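Local structure of halorhodopsin (Halobacterium salinarum, 2JAF) at residues L84-I89 and M101-G107; A127-S133 and D182-A187; L45-Y49 and W63-L67. The protein pumps chloride ions across the cell membrane as a light-driven, retinal-binding transport protein of the bacteriorhodopsin family. The protein carries 2 engineered substitutions. All coordinates share one frame; numbering follows the deposited sequence.

Interaction 1: residues L84-I89 and M101-G107. With PLM (palmitic acid), chain E.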
# COMPACT_ATOMS: atom_id res chain seq x y z
N LEU A 84 19.78 2.86 7.09
CA LEU A 84 18.39 2.97 7.55
C LEU A 84 17.63 1.66 7.40
O LEU A 84 16.91 1.24 8.31
CB LEU A 84 17.66 4.06 6.76
CG LEU A 84 16.16 4.21 7.07
CD1 LEU A 84 15.98 4.76 8.47
CD2 LEU A 84 15.50 5.14 6.05
N THR A 85 17.80 1.00 6.26
CA THR A 85 17.09 -0.25 6.00
C THR A 85 17.97 -1.50 6.00
O THR A 85 17.75 -2.43 5.21
CB THR A 85 16.32 -0.15 4.66
OG1 THR A 85 17.22 0.20 3.61
CG2 THR A 85 15.24 0.92 4.75
N VAL A 86 18.95 -1.52 6.89
CA VAL A 86 19.85 -2.66 7.04
C VAL A 86 19.85 -3.00 8.52
O VAL A 86 19.84 -2.11 9.36
CB VAL A 86 21.30 -2.33 6.62
CG1 VAL A 86 22.18 -3.57 6.76
CG2 VAL A 86 21.33 -1.85 5.18
N GLY A 87 19.84 -4.29 8.84
CA GLY A 87 19.84 -4.68 10.24
C GLY A 87 20.52 -6.02 10.47
O GLY A 87 20.82 -6.74 9.53
N MET A 88 20.78 -6.33 11.74
CA MET A 88 21.42 -7.59 12.08
C MET A 88 20.33 -8.54 12.59
O MET A 88 19.54 -8.18 13.46
CB MET A 88 22.48 -7.38 13.16
CG MET A 88 23.66 -6.53 12.72
SD MET A 88 24.53 -7.17 11.27
CE MET A 88 25.06 -8.76 11.84
N ILE A 89 20.29 -9.74 12.02
CA ILE A 89 19.29 -10.73 12.40
C ILE A 89 19.98 -12.00 12.90
O ILE A 89 20.93 -12.47 12.29
CB ILE A 89 18.39 -11.12 11.20
CG1 ILE A 89 17.85 -9.86 10.49
CG2 ILE A 89 17.24 -11.99 11.68
CD1 ILE A 89 16.93 -9.02 11.34
N MET A 101 24.86 -13.53 14.19
CA MET A 101 24.13 -12.38 13.66
C MET A 101 24.58 -12.17 12.22
O MET A 101 25.78 -12.12 11.95
CB MET A 101 24.44 -11.13 14.47
CG MET A 101 24.12 -11.23 15.93
SD MET A 101 22.37 -11.49 16.20
CE MET A 101 21.79 -9.81 16.19
N VAL A 102 23.63 -12.04 11.31
CA VAL A 102 23.97 -11.81 9.91
C VAL A 102 23.37 -10.50 9.43
O VAL A 102 22.32 -10.07 9.90
CB VAL A 102 23.48 -12.96 9.00
CG1 VAL A 102 24.05 -14.29 9.48
CG2 VAL A 102 21.97 -13.00 8.97
N ARG A 103 24.06 -9.85 8.50
CA ARG A 103 23.61 -8.58 7.94
C ARG A 103 22.49 -8.82 6.93
O ARG A 103 22.68 -9.51 5.93
CB ARG A 103 24.80 -7.88 7.27
CG ARG A 103 24.48 -6.56 6.60
CD ARG A 103 25.73 -6.01 5.93
NE ARG A 103 26.70 -5.50 6.90
CZ ARG A 103 26.78 -4.22 7.26
NH1 ARG A 103 25.97 -3.32 6.73
NH2 ARG A 103 27.69 -3.85 8.16
N SER A 104 21.32 -8.24 7.20
CA SER A 104 20.17 -8.39 6.33
C SER A 104 19.81 -7.08 5.64
O SER A 104 19.43 -6.11 6.29
CB SER A 104 18.96 -8.88 7.13
OG SER A 104 17.79 -8.92 6.32
N GLN A 105 19.93 -7.05 4.31
CA GLN A 105 19.59 -5.86 3.54
C GLN A 105 18.09 -5.92 3.30
O GLN A 105 17.63 -6.02 2.16
CB GLN A 105 20.34 -5.86 2.20
CG GLN A 105 21.86 -5.92 2.33
CD GLN A 105 22.58 -5.82 0.98
OE1 GLN A 105 22.21 -6.49 0.02
NE2 GLN A 105 23.61 -4.99 0.92
N TRP A 106 17.32 -5.84 4.38
CA TRP A 106 15.87 -5.93 4.28
C TRP A 106 15.22 -4.79 3.52
O TRP A 106 14.06 -4.89 3.10
CB TRP A 106 15.24 -6.07 5.67
CG TRP A 106 15.47 -4.94 6.62
CD1 TRP A 106 16.42 -4.87 7.60
CD2 TRP A 106 14.70 -3.74 6.73
NE1 TRP A 106 16.28 -3.71 8.32
CE2 TRP A 106 15.23 -3.00 7.81
CE3 TRP A 106 13.60 -3.22 6.03
CZ2 TRP A 106 14.71 -1.76 8.20
CZ3 TRP A 106 13.08 -1.99 6.42
CH2 TRP A 106 13.64 -1.28 7.49
N GLY A 107 15.95 -3.70 3.32
CA GLY A 107 15.41 -2.59 2.57
C GLY A 107 15.19 -3.00 1.12
O GLY A 107 14.35 -2.42 0.43
C1 PLM E . 14.69 -4.69 11.89
O1 PLM E . 15.61 -3.87 12.03
O2 PLM E . 14.46 -5.59 12.74
C2 PLM E . 13.82 -4.58 10.65
C3 PLM E . 12.38 -4.11 10.80
C4 PLM E . 11.77 -4.06 9.40
C5 PLM E . 10.32 -3.61 9.33
C6 PLM E . 10.17 -2.10 9.31
C7 PLM E . 9.53 -1.58 8.03
C8 PLM E . 9.39 -0.07 8.06
C9 PLM E . 8.73 0.42 6.78
CA PLM E . 8.56 1.93 6.76
CB PLM E . 7.73 2.55 5.65
CC PLM E . 6.27 2.13 5.59
CD PLM E . 5.55 2.86 4.48
CE PLM E . 4.08 2.44 4.42
CF PLM E . 3.70 2.31 2.95
CG PLM E . 2.25 1.88 2.79

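Interaction 2: residues A127-S133 and D182-A187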
# COMPACT_ATOMS: atom_id res chain seq x y z
N ALA A 127 0.90 -3.57 -22.71
CA ALA A 127 0.06 -4.66 -23.18
C ALA A 127 -1.42 -4.30 -23.14
O ALA A 127 -2.26 -5.06 -23.61
CB ALA A 127 0.31 -5.91 -22.35
N ASP A 128 -1.74 -3.13 -22.58
CA ASP A 128 -3.12 -2.67 -22.49
C ASP A 128 -4.04 -3.75 -21.94
O ASP A 128 -5.03 -4.13 -22.57
CB ASP A 128 -3.60 -2.22 -23.87
CG ASP A 128 -4.93 -1.50 -23.82
OD1 ASP A 128 -5.05 -0.54 -23.03
OD2 ASP A 128 -5.85 -1.89 -24.57
N VAL A 129 -3.72 -4.24 -20.74
CA VAL A 129 -4.50 -5.29 -20.10
C VAL A 129 -5.69 -4.73 -19.34
O VAL A 129 -5.82 -3.52 -19.16
CB VAL A 129 -3.62 -6.10 -19.11
CG1 VAL A 129 -2.40 -6.65 -19.84
CG2 VAL A 129 -3.20 -5.21 -17.95
N ASP A 130 -6.57 -5.62 -18.87
CA ASP A 130 -7.74 -5.19 -18.11
C ASP A 130 -7.29 -4.62 -16.78
O ASP A 130 -6.35 -5.13 -16.16
CB ASP A 130 -8.68 -6.38 -17.87
CG ASP A 130 -9.31 -6.89 -19.14
OD1 ASP A 130 -10.01 -6.11 -19.82
OD2 ASP A 130 -9.11 -8.08 -19.47
N LEU A 131 -7.96 -3.57 -16.33
CA LEU A 131 -7.63 -2.94 -15.06
C LEU A 131 -7.76 -3.95 -13.92
O LEU A 131 -6.99 -3.92 -12.97
CB LEU A 131 -8.57 -1.75 -14.79
CG LEU A 131 -8.63 -0.61 -15.81
CD1 LEU A 131 -7.21 -0.14 -16.13
CD2 LEU A 131 -9.34 -1.07 -17.08
N GLY A 132 -8.75 -4.83 -14.03
CA GLY A 132 -8.97 -5.84 -13.01
C GLY A 132 -7.81 -6.81 -12.91
O GLY A 132 -7.41 -7.20 -11.81
N SER A 133 -7.27 -7.20 -14.06
CA SER A 133 -6.14 -8.12 -14.10
C SER A 133 -4.93 -7.42 -13.49
O SER A 133 -4.21 -8.00 -12.68
CB SER A 133 -5.85 -8.52 -15.55
OG SER A 133 -4.80 -9.47 -15.61
N ASP A 182 -3.63 -14.19 -19.99
CA ASP A 182 -4.36 -13.00 -20.44
C ASP A 182 -3.55 -11.76 -20.82
O ASP A 182 -3.96 -11.03 -21.72
CB ASP A 182 -5.44 -12.62 -19.42
CG ASP A 182 -4.87 -12.19 -18.09
OD1 ASP A 182 -4.02 -12.92 -17.54
OD2 ASP A 182 -5.28 -11.12 -17.60
N TRP A 183 -2.42 -11.52 -20.17
CA TRP A 183 -1.61 -10.36 -20.53
C TRP A 183 -1.02 -10.53 -21.93
O TRP A 183 -0.81 -9.55 -22.64
CB TRP A 183 -0.48 -10.16 -19.51
CG TRP A 183 -0.93 -9.47 -18.25
CD1 TRP A 183 -2.13 -9.64 -17.61
CD2 TRP A 183 -0.18 -8.54 -17.46
NE1 TRP A 183 -2.17 -8.87 -16.48
CE2 TRP A 183 -0.99 -8.19 -16.35
CE3 TRP A 183 1.09 -7.98 -17.58
CZ2 TRP A 183 -0.56 -7.29 -15.37
CZ3 TRP A 183 1.52 -7.08 -16.60
CH2 TRP A 183 0.69 -6.75 -15.51
N ALA A 184 -0.77 -11.78 -22.32
CA ALA A 184 -0.22 -12.07 -23.64
C ALA A 184 -1.29 -11.90 -24.72
O ALA A 184 -1.01 -11.41 -25.81
CB ALA A 184 0.34 -13.48 -23.68
N ALA A 185 -2.51 -12.32 -24.40
CA ALA A 185 -3.61 -12.21 -25.34
C ALA A 185 -3.97 -10.74 -25.53
O ALA A 185 -4.39 -10.33 -26.61
CB ALA A 185 -4.82 -12.98 -24.82
N SER A 186 -3.80 -9.95 -24.48
CA SER A 186 -4.09 -8.53 -24.55
C SER A 186 -3.07 -7.82 -25.43
O SER A 186 -3.44 -6.97 -26.25
CB SER A 186 -4.10 -7.92 -23.15
OG SER A 186 -5.12 -8.51 -22.36
N ALA A 187 -1.80 -8.17 -25.28
CA ALA A 187 -0.75 -7.55 -26.08
C ALA A 187 -0.98 -7.81 -27.56
O ALA A 187 -0.73 -6.95 -28.40
CB ALA A 187 0.61 -8.10 -25.66

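Interaction 3: residues L45-Y49 and W63-L67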
# COMPACT_ATOMS: atom_id res chain seq x y z
N LEU A 45 18.55 9.96 -16.14
CA LEU A 45 18.93 11.00 -17.09
C LEU A 45 18.75 10.53 -18.53
O LEU A 45 18.27 11.29 -19.38
CB LEU A 45 20.37 11.43 -16.83
CG LEU A 45 20.57 12.11 -15.47
CD1 LEU A 45 22.01 12.61 -15.34
CD2 LEU A 45 19.59 13.27 -15.32
N VAL A 46 19.12 9.29 -18.81
CA VAL A 46 18.97 8.74 -20.15
C VAL A 46 17.50 8.64 -20.54
O VAL A 46 17.12 9.00 -21.65
CB VAL A 46 19.61 7.33 -20.25
CG1 VAL A 46 19.23 6.67 -21.57
CG2 VAL A 46 21.12 7.43 -20.14
N PHE A 47 16.67 8.16 -19.62
CA PHE A 47 15.25 8.02 -19.88
C PHE A 47 14.54 9.36 -20.06
O PHE A 47 13.69 9.50 -20.94
CB PHE A 47 14.57 7.22 -18.76
CG PHE A 47 15.10 5.81 -18.61
CD1 PHE A 47 15.89 5.23 -19.60
CD2 PHE A 47 14.80 5.06 -17.47
CE1 PHE A 47 16.36 3.92 -19.47
CE2 PHE A 47 15.26 3.76 -17.33
CZ PHE A 47 16.05 3.19 -18.33
N VAL A 48 14.87 10.34 -19.22
CA VAL A 48 14.25 11.66 -19.35
C VAL A 48 14.53 12.17 -20.75
O VAL A 48 13.64 12.69 -21.43
CB VAL A 48 14.83 12.66 -18.32
CG1 VAL A 48 14.28 14.06 -18.59
CG2 VAL A 48 14.47 12.22 -16.91
N TYR A 49 15.78 12.00 -21.18
CA TYR A 49 16.21 12.42 -22.51
C TYR A 49 15.43 11.69 -23.60
O TYR A 49 14.86 12.32 -24.49
CB TYR A 49 17.71 12.14 -22.66
CG TYR A 49 18.26 12.37 -24.04
CD1 TYR A 49 18.28 13.64 -24.61
CD2 TYR A 49 18.77 11.31 -24.80
CE1 TYR A 49 18.79 13.86 -25.89
CE2 TYR A 49 19.28 11.51 -26.07
CZ TYR A 49 19.29 12.78 -26.61
OH TYR A 49 19.80 12.99 -27.88
N TRP A 63 6.13 6.24 -20.40
CA TRP A 63 7.42 6.89 -20.18
C TRP A 63 7.56 7.27 -18.71
O TRP A 63 8.61 7.06 -18.10
CB TRP A 63 7.52 8.15 -21.04
CG TRP A 63 8.75 8.97 -20.77
CD1 TRP A 63 10.05 8.57 -20.92
CD2 TRP A 63 8.79 10.33 -20.32
NE1 TRP A 63 10.90 9.60 -20.59
CE2 TRP A 63 10.15 10.69 -20.22
CE3 TRP A 63 7.81 11.28 -20.00
CZ2 TRP A 63 10.56 11.96 -19.80
CZ3 TRP A 63 8.22 12.55 -19.58
CH2 TRP A 63 9.58 12.87 -19.49
N GLY A 64 6.50 7.84 -18.14
CA GLY A 64 6.53 8.24 -16.74
C GLY A 64 6.65 7.05 -15.80
O GLY A 64 7.43 7.09 -14.85
N ALA A 65 5.87 6.01 -16.05
CA ALA A 65 5.91 4.81 -15.23
C ALA A 65 7.31 4.21 -15.29
O ALA A 65 7.83 3.70 -14.29
CB ALA A 65 4.89 3.80 -15.73
N THR A 66 7.92 4.29 -16.47
CA THR A 66 9.26 3.74 -16.66
C THR A 66 10.31 4.58 -15.93
O THR A 66 11.25 4.03 -15.36
CB THR A 66 9.61 3.66 -18.15
OG1 THR A 66 8.64 2.84 -18.82
CG2 THR A 66 10.98 3.04 -18.35
N LEU A 67 10.15 5.90 -15.95
CA LEU A 67 11.08 6.80 -15.29
C LEU A 67 11.19 6.52 -13.80
O LEU A 67 12.25 6.69 -13.20
CB LEU A 67 10.63 8.26 -15.47
CG LEU A 67 11.07 8.97 -16.75
CD1 LEU A 67 10.44 10.35 -16.82
CD2 LEU A 67 12.59 9.07 -16.78

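Interaction 1: residues L84-I89 and M101-G107
Met-101 opens the second strand of an antiparallel beta hairpin linking helices 58-82 and 106-127, and its CB lies 3.6 Å from CE of Met-88, whose chain bends (chi2 -57°, chi3 -60°) to bring the methyl back over the partner strand. Val-102 follows as the hydrogen-bonded pair of Ile-89, giving and receiving one backbone bond, while its buried side chain turns to the loop residues Met-91 and Leu-97. Arg-103 forms a non-hydrogen-bonded pair with Met-88; its CG touches Val-86 CG1 at 3.8 Å, and its NH2 donates to Val-23 O. Ser-104 N then bonds to Gly-87 O at 2.8 Å, a nearly straight link, and its CB packs on Ile-89 CG1 while OG goes to Glu-219. Gln-105, at the centre of an inverse gamma turn, swings the chain off the strand toward helix 106-127. At Trp-106 the indole is sandwiched: CA of Thr-85 sits over one face, 3.9 Å from the centroid of the six-membered ring, and C2 of a palmitic acid covers the opposite face. Trp-106 NE1 is buried with no hydrogen-bond partner in the model. Gly-107 closes the contact, its N donating to Thr-85 O at 2.9 Å.

Interaction 2: residues A127-S133 and D182-A187
Ser-133 and Trp-183 meet where the link between helices 106-127 and 131-153 of this seven-helix rhodopsin, together with the first turn of helix 131-153, packs against the short helix 182-190. The preceding helix ends in a Schellman motif, with Asp-128 at positive phi. The polar centre is Ser-133 OG, which works both ways: it donates to Asp-182 OD2 at 2.6 Å and accepts from Trp-183 NE1 at 2.8 Å. The indole N-H finds the hydroxyl almost exactly in the ring plane, although the bond is bent, with 141° at the hydrogen. On the carboxylate the syn lone pair is used. With OG anti to the backbone N (chi1 -177°), Ser-133 extends its hydroxyl to both partners, an arrangement that should help fix the rotation of the indole.

Beside it, Val-129 lays CG1 over a face of the same indole, 3.6 Å from the centroid of the five-membered ring, a CH-pi contact. Asp-128 OD1 makes a salt bridge with Arg-58. Farther along, Ala-127 CB meets Ala-187 CB at 4.0 Å, and Ser-186 CB packs against Val-129 CG1. The hydroxyl of Ser-186 is satisfied within its own helix: OG donates to Asp-182 O at 2.8 Å, and that carbonyl also accepts from Ser-186 N, the two donors arriving from opposite faces of its plane.

Interaction 3: residues L45-Y49 and W63-L67
Helices 27-50 and 58-82 run antiparallel here, their local axes 10.1 Å apart at closest approach and 173° apart in direction, with Phe-47 and Leu-67 nearest in the backbone. They are the first two transmembrane helices of the seven-helix rhodopsin fold, and the contact joins one end of this helical hairpin.

Trp-63 supplies the polar link. Its side chain extends opposite the main-chain nitrogen and reaches across to the neighbouring helix, where NE1 donates to Phe-47 O at 2.8 Å. The N-H points almost straight at the oxygen, 171° at the hydrogen, and the oxygen lies close to the indole plane. At the acceptor the geometry is different: the nitrogen stands above the carbonyl plane, 51° out of it. Farther round the indole, CZ2 comes to 3.6 Å from Val-48 O, and the edge of the ring runs beside Val-48 CA.

Leu-67 fills the next level with one branch. Its CD2 presses on Phe-47 CB at 3.4 Å and meets Val-48 CG2 at 3.7 Å, the leucine and valine side chains crossing at about a right angle. The other branch, CD1, lies over one face of the Trp-63 ring, offset toward the rim, which couples leucine and tryptophan within their own helix.

CB of Phe-47 points toward helix 58-82, and its side chain also packs on Ala-246 and Leu-250 of helix 227-255. Thr-66 touches Ala-246 as well and gives its hydroxyl to Ile-62 O. Across the helix pair, its methyl CG2 approaches Phe-47 CD2 at 4.4 Å.

The three contacts follow one another along the chain, interaction 3 closing before interaction 1 opens and interaction 1 before interaction 2. Helix 58-82, whose beginning takes part in interaction 3, leads into the hairpin of interaction 1; helix 106-127 then carries the chain to interaction 2. Interactions 1 and 2 lie on opposite sides of the chain's centre, their centres 37 Å apart. Interactions 2 and 3 are closer, about 11 Å between nearest atoms, but do not touch. Retinal lies deeper in the bundle: about 12 Å from the side chain of Phe-47 and about 13 Å from that of Trp-183. Neither side chain touches the chromophore; interaction 1 instead borders a bound palmitic acid.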